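Side-chain contacts in mandelate racemase/muconate lactonizing enzyme family protein (Sorangium cellulosum, PDB 3S5S), which belongs to the enolase superfamily, whose members join an N-terminal alpha+beta capping domain to a C-terminal barrel of alternating strands and helices: residues A[36-41]-A[104-109]; A[150-155]-A[180-185]; A[228-233]-A[256-261]; A[278-283]-A[310-315]. All coordinates share one frame; numbering follows the deposited sequence.

Interaction 1: residues A[36-41]-A[104-109]; sequences LLVTVE and RCAIET
Val38 of strand 28-42 packs against Ala106 and Ile107 of helix 101-117, a small, buried and wholly apolar contact between sheet and helix in the N-terminal domain. The two backbones come close, with Val38 CA and Ala106 CA 6.1 Å apart, consistent with the small side chain of Ala106. Both CB atoms point into the interface. Val38 reaches across with its two branches separately: CG2, set beside its own backbone N, rests 3.7 Å from Ala106 CB, whereas CG1, anti to that N (chi1 173°), turns to Ile107 and comes within 4.4 Å of Ile107 CG1, a looser touch. No hydrogen bond crosses the interface, and the surface buried is a modest 154 Å². On the helix, Thr109 turns its hydroxyl back along the backbone, OG1 donating to Cys105 O at 2.8 Å from above the carbonyl plane; Thr109 N uses the same oxygen, which thus accepts two bonds. Val38 also touches Val10 of strand 7-25 and Ala106 touches Ala52 of strand 47-52, so the contact lies among neighbouring strands, while Cys105 meets Leu272 and Met273 of helix 272-289. A helix laid on an antiparallel sheet in this way is characteristic of the alpha+beta capping domain of the enolase superfamily.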
loop_
_atom_site.group_PDB
_atom_site.type_symbol
_atom_site.label_atom_id
_atom_site.label_comp_id
_atom_site.label_asym_id
_atom_site.label_seq_id
_atom_site.Cartn_x
_atom_site.Cartn_y
_atom_site.Cartn_z
ATOM N N LEU A 36 1.182 14.401 -22.264
ATOM C CA LEU A 36 0.883 13.338 -23.196
ATOM C C LEU A 36 -0.380 12.669 -22.732
ATOM O O LEU A 36 -0.670 12.619 -21.509
ATOM C CB LEU A 36 1.977 12.277 -23.228
ATOM C CG LEU A 36 3.362 12.726 -23.637
ATOM C CD1 LEU A 36 4.366 11.594 -23.365
ATOM C CD2 LEU A 36 3.369 13.162 -25.093
ATOM N N LEU A 37 -1.105 12.143 -23.709
ATOM C CA LEU A 37 -2.250 11.304 -23.420
ATOM C C LEU A 37 -1.897 9.886 -23.868
ATOM O O LEU A 37 -1.492 9.656 -25.052
ATOM C CB LEU A 37 -3.506 11.815 -24.154
ATOM C CG LEU A 37 -4.726 10.894 -24.066
ATOM C CD1 LEU A 37 -5.322 10.900 -22.687
ATOM C CD2 LEU A 37 -5.745 11.256 -25.129
ATOM N N VAL A 38 -2.015 8.974 -22.905
ATOM C CA VAL A 38 -1.783 7.540 -23.088
ATOM C C VAL A 38 -3.120 6.849 -22.996
ATOM O O VAL A 38 -3.882 7.060 -22.044
ATOM C CB VAL A 38 -0.838 6.976 -22.016
ATOM C CG1 VAL A 38 -0.752 5.493 -22.129
ATOM C CG2 VAL A 38 0.546 7.569 -22.191
ATOM N N THR A 39 -3.405 6.040 -24.004
ATOM C CA THR A 39 -4.619 5.233 -24.063
ATOM C C THR A 39 -4.171 3.785 -24.069
ATOM O O THR A 39 -3.342 3.365 -24.878
ATOM C CB THR A 39 -5.445 5.480 -25.363
ATOM O OG1 THR A 39 -5.641 6.885 -25.580
ATOM C CG2 THR A 39 -6.823 4.828 -25.290
ATOM N N VAL A 40 -4.739 3.013 -23.166
ATOM C CA VAL A 40 -4.540 1.575 -23.131
ATOM C C VAL A 40 -5.869 0.978 -23.592
ATOM O O VAL A 40 -6.926 1.384 -23.105
ATOM C CB VAL A 40 -4.180 1.173 -21.679
ATOM C CG1 VAL A 40 -4.578 -0.250 -21.373
ATOM C CG2 VAL A 40 -2.699 1.431 -21.410
ATOM N N GLU A 41 -5.830 0.056 -24.557
ATOM C CA GLU A 41 -7.019 -0.656 -24.992
ATOM C C GLU A 41 -6.895 -2.136 -24.644
ATOM O O GLU A 41 -5.927 -2.785 -25.047
ATOM C CB GLU A 41 -7.229 -0.506 -26.510
ATOM C CG GLU A 41 -8.422 -1.307 -27.045
ATOM C CD GLU A 41 -8.613 -1.223 -28.575
ATOM O OE1 GLU A 41 -7.980 -0.372 -29.225
ATOM O OE2 GLU A 41 -9.407 -2.008 -29.146
ATOM N N ARG A 104 5.478 6.618 -16.525
ATOM C CA ARG A 104 5.036 5.446 -15.768
ATOM C C ARG A 104 3.722 5.664 -15.083
ATOM O O ARG A 104 2.917 4.752 -14.949
ATOM C CB ARG A 104 6.108 4.999 -14.778
ATOM C CG ARG A 104 7.252 4.285 -15.509
ATOM C CD ARG A 104 8.219 3.684 -14.564
ATOM N NE ARG A 104 8.876 4.654 -13.700
ATOM C CZ ARG A 104 8.759 4.699 -12.367
ATOM N NH1 ARG A 104 9.435 5.610 -11.706
ATOM N NH2 ARG A 104 8.000 3.841 -11.687
ATOM N N CYS A 105 3.475 6.907 -14.708
ATOM C CA CYS A 105 2.234 7.243 -14.039
ATOM C C CYS A 105 1.112 7.204 -15.077
ATOM O O CYS A 105 0.078 6.608 -14.821
ATOM C CB CYS A 105 2.347 8.592 -13.312
ATOM S SG CYS A 105 0.764 9.269 -12.680
ATOM N N ALA A 106 1.337 7.787 -16.252
ATOM C CA ALA A 106 0.398 7.749 -17.349
ATOM C C ALA A 106 -0.093 6.333 -17.646
ATOM O O ALA A 106 -1.310 6.107 -17.809
ATOM C CB ALA A 106 1.047 8.331 -18.589
ATOM N N ILE A 107 0.864 5.395 -17.703
ATOM C CA ILE A 107 0.608 4.028 -18.072
ATOM C C ILE A 107 -0.169 3.318 -16.973
ATOM O O ILE A 107 -1.232 2.763 -17.230
ATOM C CB ILE A 107 1.926 3.279 -18.408
ATOM C CG1 ILE A 107 2.517 3.821 -19.728
ATOM C CG2 ILE A 107 1.670 1.839 -18.478
ATOM C CD1 ILE A 107 3.924 3.374 -20.108
ATOM N N GLU A 108 0.342 3.349 -15.748
ATOM C CA GLU A 108 -0.375 2.740 -14.618
ATOM C C GLU A 108 -1.739 3.392 -14.416
ATOM O O GLU A 108 -2.720 2.731 -14.075
ATOM C CB GLU A 108 0.382 2.984 -13.325
ATOM C CG GLU A 108 1.684 2.307 -13.179
ATOM C CD GLU A 108 2.193 2.525 -11.785
ATOM O OE1 GLU A 108 1.358 2.584 -10.836
ATOM O OE2 GLU A 108 3.406 2.667 -11.626
ATOM N N THR A 109 -1.812 4.692 -14.612
ATOM C CA THR A 109 -3.133 5.319 -14.524
ATOM C C THR A 109 -4.134 4.789 -15.577
ATOM O O THR A 109 -5.243 4.485 -15.232
ATOM C CB THR A 109 -3.053 6.848 -14.545
ATOM O OG1 THR A 109 -2.275 7.244 -13.411
ATOM C CG2 THR A 109 -4.459 7.453 -14.491
#

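Interaction 2: residues A[150-155]-A[180-185]; sequences EAARRA and EAIHAA
Arg153 of helix 146-158 runs alongside Ala185 of helix 175-185 at the solvent side of this contact. Its CB lies 4.0 Å from Ala185 CB, methylene against methyl. CG continues anti to the backbone N (chi1 179°), and the bend that follows at chi2, 63°, brings CD to 3.6 Å from Ala185 O. Beyond CD the guanidinium has that same carbonyl oxygen at its edge, near its plane, but makes no hydrogen bond with it. The outer position is tentative, since the side chain adopts two conformers and touches a crystal neighbour. The buried part belongs to Ala152, whose CB sits 4.0 Å from Ile182 CA, 4.1 Å from Ile182 CG1 and also against the methyl of Ala185. With alanines meeting here, the axes of segments 150-155 and 180-185 approach to 8.1 Å at 25°. Beneath them, Ala152 touches Ile140 of strand 133-140 and Ile182 touches Val165 of strand 162-166, placing the pair as successive helices on the outside of the barrel. The contact is therefore one of van der Waals contact between alanine methyls, Ile182 and the aliphatic part of Arg153, with the charged end of Arg153 contributing no specific bond to it.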
loop_
_atom_site.group_PDB
_atom_site.type_symbol
_atom_site.label_atom_id
_atom_site.label_comp_id
_atom_site.label_asym_id
_atom_site.label_seq_id
_atom_site.Cartn_x
_atom_site.Cartn_y
_atom_site.Cartn_z
ATOM N N GLU A 150 -3.954 41.014 -5.712
ATOM C CA GLU A 150 -5.166 40.874 -6.517
ATOM C C GLU A 150 -5.652 39.447 -6.415
ATOM O O GLU A 150 -6.708 39.193 -5.848
ATOM C CB GLU A 150 -4.919 41.314 -7.978
ATOM C CG GLU A 150 -5.128 42.850 -8.204
ATOM C CD GLU A 150 -4.137 43.511 -9.208
ATOM O OE1 GLU A 150 -3.670 44.653 -8.933
ATOM O OE2 GLU A 150 -3.830 42.898 -10.264
ATOM N N ALA A 151 -4.848 38.526 -6.937
ATOM C CA ALA A 151 -5.029 37.081 -6.800
ATOM C C ALA A 151 -5.461 36.548 -5.419
ATOM O O ALA A 151 -6.274 35.640 -5.343
ATOM C CB ALA A 151 -3.786 36.384 -7.257
ATOM N N ALA A 152 -4.926 37.097 -4.339
ATOM C CA ALA A 152 -5.335 36.683 -2.995
ATOM C C ALA A 152 -6.770 37.087 -2.645
ATOM O O ALA A 152 -7.492 36.300 -2.018
ATOM C CB ALA A 152 -4.377 37.246 -1.960
ATOM N N ARG A 153 -7.187 38.303 -3.009
ATOM C CA ARG A 153 -8.566 38.729 -2.746
ATOM C C ARG A 153 -9.555 37.912 -3.590
ATOM O O ARG A 153 -10.489 37.354 -3.037
ATOM C CB ARG A 153 -8.741 40.242 -2.915
ATOM C CG ARG A 153 -10.156 40.785 -2.684
ATOM C CD ARG A 153 -10.739 40.614 -1.252
ATOM N NE ARG A 153 -12.193 40.792 -1.316
ATOM C CZ ARG A 153 -13.092 40.057 -0.660
ATOM N NH1 ARG A 153 -12.696 39.088 0.163
ATOM N NH2 ARG A 153 -14.394 40.297 -0.829
ATOM N N ARG A 154 -9.324 37.791 -4.901
ATOM C CA ARG A 154 -10.154 36.900 -5.764
ATOM C C ARG A 154 -10.331 35.471 -5.247
ATOM O O ARG A 154 -11.428 34.918 -5.354
ATOM C CB ARG A 154 -9.588 36.795 -7.198
ATOM C CG ARG A 154 -9.156 38.155 -7.774
ATOM C CD ARG A 154 -10.184 38.798 -8.704
ATOM N NE ARG A 154 -9.758 38.714 -10.104
ATOM C CZ ARG A 154 -9.264 39.745 -10.794
ATOM N NH1 ARG A 154 -9.153 40.940 -10.220
ATOM N NH2 ARG A 154 -8.899 39.582 -12.063
ATOM N N ALA A 155 -9.253 34.871 -4.735
ATOM C CA ALA A 155 -9.311 33.535 -4.161
ATOM C C ALA A 155 -10.127 33.486 -2.848
ATOM O O ALA A 155 -10.873 32.533 -2.610
ATOM C CB ALA A 155 -7.910 32.976 -3.938
ATOM N N GLU A 180 2.998 40.191 2.388
ATOM C CA GLU A 180 2.278 41.269 3.066
ATOM C C GLU A 180 0.943 41.556 2.372
ATOM O O GLU A 180 -0.118 41.605 3.022
ATOM C CB GLU A 180 3.167 42.529 3.124
ATOM C CG GLU A 180 2.465 43.895 2.942
ATOM C CD GLU A 180 2.091 44.609 4.261
ATOM O OE1 GLU A 180 2.705 44.311 5.324
ATOM O OE2 GLU A 180 1.189 45.493 4.218
ATOM N N ALA A 181 1.030 41.736 1.053
ATOM C CA ALA A 181 -0.079 42.093 0.183
ATOM C C ALA A 181 -1.143 40.995 0.190
ATOM O O ALA A 181 -2.350 41.275 0.044
ATOM C CB ALA A 181 0.441 42.323 -1.232
ATOM N N ILE A 182 -0.673 39.758 0.372
ATOM C CA ILE A 182 -1.511 38.573 0.479
ATOM C C ILE A 182 -2.233 38.486 1.805
ATOM O O ILE A 182 -3.417 38.173 1.817
ATOM C CB ILE A 182 -0.688 37.311 0.325
ATOM C CG1 ILE A 182 -0.365 37.070 -1.141
ATOM C CG2 ILE A 182 -1.416 36.110 0.920
ATOM C CD1 ILE A 182 0.861 36.251 -1.333
ATOM N N HIS A 183 -1.541 38.737 2.917
ATOM C CA HIS A 183 -2.188 38.567 4.205
ATOM C C HIS A 183 -3.292 39.600 4.408
ATOM O O HIS A 183 -4.353 39.276 4.945
ATOM C CB HIS A 183 -1.215 38.603 5.376
ATOM C CG HIS A 183 -1.880 38.412 6.703
ATOM N ND1 HIS A 183 -2.659 37.309 6.993
ATOM C CD2 HIS A 183 -1.901 39.188 7.813
ATOM C CE1 HIS A 183 -3.130 37.415 8.225
ATOM N NE2 HIS A 183 -2.691 38.550 8.743
ATOM N N ALA A 184 -3.032 40.825 3.953
ATOM C CA ALA A 184 -3.972 41.918 4.036
ATOM C C ALA A 184 -5.248 41.684 3.213
ATOM O O ALA A 184 -6.321 42.129 3.617
ATOM C CB ALA A 184 -3.289 43.257 3.637
ATOM N N ALA A 185 -5.134 40.992 2.081
ATOM C CA ALA A 185 -6.268 40.801 1.171
ATOM C C ALA A 185 -7.128 39.558 1.491
ATOM O O ALA A 185 -8.363 39.552 1.269
ATOM C CB ALA A 185 -5.775 40.759 -0.252
#

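Interaction 3: residues A[228-233]-A[256-261]; sequences DDWDGM and VLRVAA
Arg258 lays its guanidinium flat on Trp230, and this stack is the tight part of the contact. The planes are 19° apart with centres separated by 3.8 Å, and Trp230 CZ2 lies 3.3 Å from Arg258 CZ, over the centre of the guanidinium. The geometry is that of a cation-pi pair over the six-membered ring. Bends at chi2 and chi3 (74°) keep the rest of the arginine chain over the same ring, so that Arg258 CG comes within 3.4 Å of Trp230 CH2 and CD makes a CH-pi contact. Further in, Val259 CG2 approaches Trp230 CZ3 obliquely at 3.7 Å, and Val259 itself reaches Ala246 of strand 244-246. The outer side is looser: Arg258 and Asp228 are exposed and oppositely charged but form no salt bridge, and the placement of Asp228, which has two conformers and touches a crystal neighbour, is doubtful. Next to the tryptophan, Asp229 is the N-cap of helix 230-239, its OD1 accepting from Gly232 N at 2.8 Å. The stack thus joins the first turn of helix 230-239 to helix 253-261, the next in the chain after strand 244-246, an arrangement that belongs to the beta/alpha barrel of this superfamily.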
loop_
_atom_site.group_PDB
_atom_site.type_symbol
_atom_site.label_atom_id
_atom_site.label_comp_id
_atom_site.label_asym_id
_atom_site.label_seq_id
_atom_site.Cartn_x
_atom_site.Cartn_y
_atom_site.Cartn_z
ATOM N N ASP A 228 19.174 17.885 -2.168
ATOM C CA ASP A 228 20.306 17.253 -1.497
ATOM C C ASP A 228 21.013 18.181 -0.497
ATOM O O ASP A 228 22.192 18.017 -0.197
ATOM C CB ASP A 228 21.222 16.450 -2.474
ATOM C CG ASP A 228 20.654 15.004 -2.815
ATOM O OD1 ASP A 228 19.423 14.788 -2.868
ATOM O OD2 ASP A 228 21.435 14.058 -3.038
ATOM N N ASP A 229 20.254 19.152 0.022
ATOM C CA ASP A 229 20.609 19.876 1.253
ATOM C C ASP A 229 19.755 19.271 2.402
ATOM O O ASP A 229 18.758 19.848 2.855
ATOM C CB ASP A 229 20.363 21.391 1.078
ATOM C CG ASP A 229 20.777 22.193 2.292
ATOM O OD1 ASP A 229 21.227 21.548 3.266
ATOM O OD2 ASP A 229 20.669 23.453 2.284
ATOM N N TRP A 230 20.134 18.076 2.837
ATOM C CA TRP A 230 19.426 17.376 3.910
ATOM C C TRP A 230 19.577 18.107 5.236
ATOM O O TRP A 230 18.654 18.087 6.050
ATOM C CB TRP A 230 19.886 15.922 4.034
ATOM C CG TRP A 230 19.279 15.082 2.982
ATOM C CD1 TRP A 230 19.721 14.922 1.698
ATOM C CD2 TRP A 230 18.071 14.301 3.095
ATOM N NE1 TRP A 230 18.873 14.085 1.013
ATOM C CE2 TRP A 230 17.848 13.703 1.840
ATOM C CE3 TRP A 230 17.160 14.053 4.141
ATOM C CZ2 TRP A 230 16.750 12.853 1.596
ATOM C CZ3 TRP A 230 16.072 13.225 3.907
ATOM C CH2 TRP A 230 15.872 12.629 2.642
ATOM N N ASP A 231 20.734 18.746 5.441
ATOM C CA ASP A 231 21.022 19.488 6.678
ATOM C C ASP A 231 20.094 20.705 6.804
ATOM O O ASP A 231 19.630 21.050 7.902
ATOM C CB ASP A 231 22.516 19.902 6.724
ATOM C CG ASP A 231 23.459 18.752 6.306
ATOM O OD1 ASP A 231 23.023 17.578 6.370
ATOM O OD2 ASP A 231 24.623 19.006 5.902
ATOM N N GLY A 232 19.842 21.344 5.664
ATOM C CA GLY A 232 18.995 22.516 5.595
ATOM C C GLY A 232 17.544 22.172 5.873
ATOM O O GLY A 232 16.864 22.904 6.593
ATOM N N MET A 233 17.071 21.070 5.294
ATOM C CA MET A 233 15.733 20.548 5.607
ATOM C C MET A 233 15.604 20.212 7.115
ATOM O O MET A 233 14.635 20.587 7.750
ATOM C CB MET A 233 15.373 19.342 4.729
ATOM C CG MET A 233 15.068 19.661 3.282
ATOM S SD MET A 233 13.675 20.772 3.047
ATOM C CE MET A 233 12.291 19.720 2.769
ATOM N N VAL A 256 11.038 8.698 1.995
ATOM C CA VAL A 256 10.101 9.005 3.096
ATOM C C VAL A 256 10.551 8.419 4.432
ATOM O O VAL A 256 10.670 9.141 5.413
ATOM C CB VAL A 256 8.657 8.594 2.751
ATOM C CG1 VAL A 256 7.717 8.865 3.910
ATOM C CG2 VAL A 256 8.200 9.339 1.513
ATOM N N LEU A 257 10.872 7.135 4.471
ATOM C CA LEU A 257 11.561 6.606 5.642
ATOM C C LEU A 257 12.729 7.455 6.107
ATOM O O LEU A 257 12.974 7.603 7.321
ATOM C CB LEU A 257 12.102 5.219 5.368
ATOM C CG LEU A 257 11.343 3.985 5.826
ATOM C CD1 LEU A 257 12.363 2.888 5.930
ATOM C CD2 LEU A 257 10.708 4.229 7.174
ATOM N N ARG A 258 13.503 7.973 5.157
ATOM C CA ARG A 258 14.715 8.724 5.557
ATOM C C ARG A 258 14.292 10.096 6.074
ATOM O O ARG A 258 14.759 10.539 7.110
ATOM C CB ARG A 258 15.721 8.857 4.410
ATOM C CG ARG A 258 16.711 9.972 4.617
ATOM C CD ARG A 258 18.089 9.676 4.035
ATOM N NE ARG A 258 18.118 9.759 2.578
ATOM C CZ ARG A 258 19.027 10.435 1.872
ATOM N NH1 ARG A 258 20.014 11.110 2.486
ATOM N NH2 ARG A 258 18.939 10.431 0.540
ATOM N N VAL A 259 13.399 10.748 5.340
ATOM C CA VAL A 259 12.810 12.023 5.754
ATOM C C VAL A 259 12.245 11.935 7.176
ATOM O O VAL A 259 12.433 12.864 7.953
ATOM C CB VAL A 259 11.740 12.521 4.734
ATOM C CG1 VAL A 259 10.596 13.297 5.405
ATOM C CG2 VAL A 259 12.388 13.372 3.683
ATOM N N ALA A 260 11.579 10.822 7.510
ATOM C CA ALA A 260 11.067 10.628 8.877
ATOM C C ALA A 260 12.214 10.548 9.847
ATOM O O ALA A 260 12.335 11.412 10.696
ATOM C CB ALA A 260 10.169 9.379 9.008
ATOM N N ALA A 261 13.064 9.534 9.687
ATOM C CA ALA A 261 14.175 9.240 10.639
ATOM C C ALA A 261 15.137 10.413 10.889
ATOM O O ALA A 261 15.673 10.567 11.977
ATOM C CB ALA A 261 14.960 8.035 10.175
#

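Interaction 4: residues A[278-283]-A[310-315]; sequences AEALDI and ACFAAG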
loop_
_atom_site.group_PDB
_atom_site.type_symbol
_atom_site.label_atom_id
_atom_site.label_comp_id
_atom_site.label_asym_id
_atom_site.label_seq_id
_atom_site.Cartn_x
_atom_site.Cartn_y
_atom_site.Cartn_z
ATOM N N ALA A 278 1.800 2.897 -7.861
ATOM C CA ALA A 278 2.266 1.890 -6.924
ATOM C C ALA A 278 3.240 2.532 -5.909
ATOM O O ALA A 278 3.114 2.295 -4.708
ATOM C CB ALA A 278 2.891 0.656 -7.637
ATOM N N GLU A 279 4.193 3.321 -6.420
ATOM C CA GLU A 279 5.160 4.047 -5.588
ATOM C C GLU A 279 4.374 4.900 -4.569
ATOM O O GLU A 279 4.577 4.777 -3.370
ATOM C CB GLU A 279 6.217 4.830 -6.454
ATOM C CG GLU A 279 7.631 4.081 -6.623
ATOM C CD GLU A 279 8.573 4.566 -7.803
ATOM O OE1 GLU A 279 9.023 5.735 -7.849
ATOM O OE2 GLU A 279 8.912 3.754 -8.674
ATOM N N ALA A 280 3.405 5.665 -5.061
ATOM C CA ALA A 280 2.535 6.526 -4.253
ATOM C C ALA A 280 1.712 5.821 -3.135
ATOM O O ALA A 280 1.670 6.300 -1.977
ATOM C CB ALA A 280 1.657 7.356 -5.144
ATOM N N LEU A 281 1.115 4.674 -3.454
ATOM C CA LEU A 281 0.481 3.825 -2.402
ATOM C C LEU A 281 1.426 3.474 -1.246
ATOM O O LEU A 281 1.037 3.529 -0.088
ATOM C CB LEU A 281 -0.158 2.534 -3.009
ATOM C CG LEU A 281 -1.350 2.835 -3.941
ATOM C CD1 LEU A 281 -1.794 1.611 -4.774
ATOM C CD2 LEU A 281 -2.508 3.375 -3.142
ATOM N N ASP A 282 2.664 3.127 -1.575
ATOM C CA ASP A 282 3.655 2.717 -0.569
ATOM C C ASP A 282 4.064 3.928 0.270
ATOM O O ASP A 282 4.141 3.828 1.509
ATOM C CB ASP A 282 4.868 2.011 -1.217
ATOM C CG ASP A 282 4.550 0.549 -1.683
ATOM O OD1 ASP A 282 3.482 0.013 -1.291
ATOM O OD2 ASP A 282 5.348 -0.093 -2.448
ATOM N N ILE A 283 4.297 5.072 -0.379
ATOM C CA ILE A 283 4.671 6.301 0.306
ATOM C C ILE A 283 3.597 6.761 1.299
ATOM O O ILE A 283 3.909 7.122 2.403
ATOM C CB ILE A 283 4.928 7.468 -0.706
ATOM C CG1 ILE A 283 6.201 7.264 -1.495
ATOM C CG2 ILE A 283 4.960 8.834 -0.027
ATOM C CD1 ILE A 283 6.131 8.117 -2.771
ATOM N N ALA A 310 -7.261 12.984 -6.950
ATOM C CA ALA A 310 -8.290 13.235 -5.957
ATOM C C ALA A 310 -8.881 11.889 -5.533
ATOM O O ALA A 310 -9.080 11.661 -4.347
ATOM C CB ALA A 310 -9.308 14.185 -6.466
ATOM N N CYS A 311 -9.067 10.963 -6.478
ATOM C CA CYS A 311 -9.567 9.611 -6.182
ATOM C C CYS A 311 -8.625 8.939 -5.209
ATOM O O CYS A 311 -9.068 8.277 -4.271
ATOM C CB CYS A 311 -9.626 8.766 -7.445
ATOM S SG CYS A 311 -10.968 9.180 -8.548
ATOM N N PHE A 312 -7.325 9.127 -5.447
ATOM C CA PHE A 312 -6.280 8.551 -4.607
ATOM C C PHE A 312 -6.380 9.118 -3.172
ATOM O O PHE A 312 -6.647 8.360 -2.215
ATOM C CB PHE A 312 -4.889 8.763 -5.288
ATOM C CG PHE A 312 -3.682 8.425 -4.430
ATOM C CD1 PHE A 312 -3.103 7.175 -4.479
ATOM C CD2 PHE A 312 -3.079 9.397 -3.608
ATOM C CE1 PHE A 312 -1.931 6.843 -3.701
ATOM C CE2 PHE A 312 -1.918 9.102 -2.812
ATOM C CZ PHE A 312 -1.339 7.796 -2.880
ATOM N N ALA A 313 -6.170 10.436 -3.032
ATOM C CA ALA A 313 -6.241 11.113 -1.722
ATOM C C ALA A 313 -7.600 10.867 -0.997
ATOM O O ALA A 313 -7.592 10.436 0.158
ATOM C CB ALA A 313 -5.998 12.555 -1.867
ATOM N N ALA A 314 -8.749 11.115 -1.653
ATOM C CA ALA A 314 -10.041 10.896 -0.956
ATOM C C ALA A 314 -10.341 9.409 -0.651
ATOM O O ALA A 314 -11.001 9.107 0.318
ATOM C CB ALA A 314 -11.250 11.547 -1.738
ATOM N N GLY A 315 -9.895 8.492 -1.507
ATOM C CA GLY A 315 -10.061 7.052 -1.270
ATOM C C GLY A 315 -9.265 6.609 -0.070
ATOM O O GLY A 315 -9.798 5.923 0.821
#
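Phe312 of helix 303-316 points its ring end-on into helix 272-289, where the peptide joining Ala280 and Leu281 receives it. The ring turns its edge to the backbone: Ala280 O lies near the ring plane, 3.5 Å from Phe312 CZ. This places the slightly positive ring hydrogens toward a carbonyl oxygen, a mildly favourable approach that is not a hydrogen bond. Next to CZ on the ring, Phe312 CE1 is 3.7 Å from Leu281 N. The methyl of Ala280 joins in, its CB 3.8 Å from Phe312 CZ. Leu281 approaches differently. Its side chain and the phenyl slide past each other in opposite directions, and Leu281 CD2 meets Phe312 CE1 at 3.6 Å from an oblique angle. With CG anti to its backbone N (chi1 170°), Phe312 extends far enough to bridge helices whose nearest CA atoms, those of Leu281 and Phe312, are 8.5 Å apart. Both Ala280 and Phe312 also touch Ile270 of strand 267-270, on the barrel side, and Leu272 at the start of helix 272-289. The side chain of Leu281 lies about 4 Å from a bound sulfate, probably from the crystallisation liquor, and on another side of its helix Asp282 forms a salt bridge with Arg288 of the second subunit. The contact joins two successive outer helices, 272-289 and 303-316, of the beta/alpha barrel found in the enolase superfamily.

In the fold
The four contacts follow one another along the chain without overlap. Interaction 1 belongs to the N-terminal domain; the other three join successive helices around the C-terminal barrel. Interactions 1 and 4, with centres 16 Å apart, meet directly across the domain boundary: in one conformer of Glu279, Arg104 NH2 forms a salt bridge with Glu279 OE2 (3.1 Å), and Glu108 OE1 probably accepts from Ala278 N, tying helix 101-117 to helix 272-289. Interactions 3 and 4 touch through Val256 and Ile283. Interaction 2 stands apart, its centre 38 Å from that of interaction 1, on the opposite side of the chain's centre. Helix 272-289 thus links capping domain, barrel and, through Asp282, the second subunit.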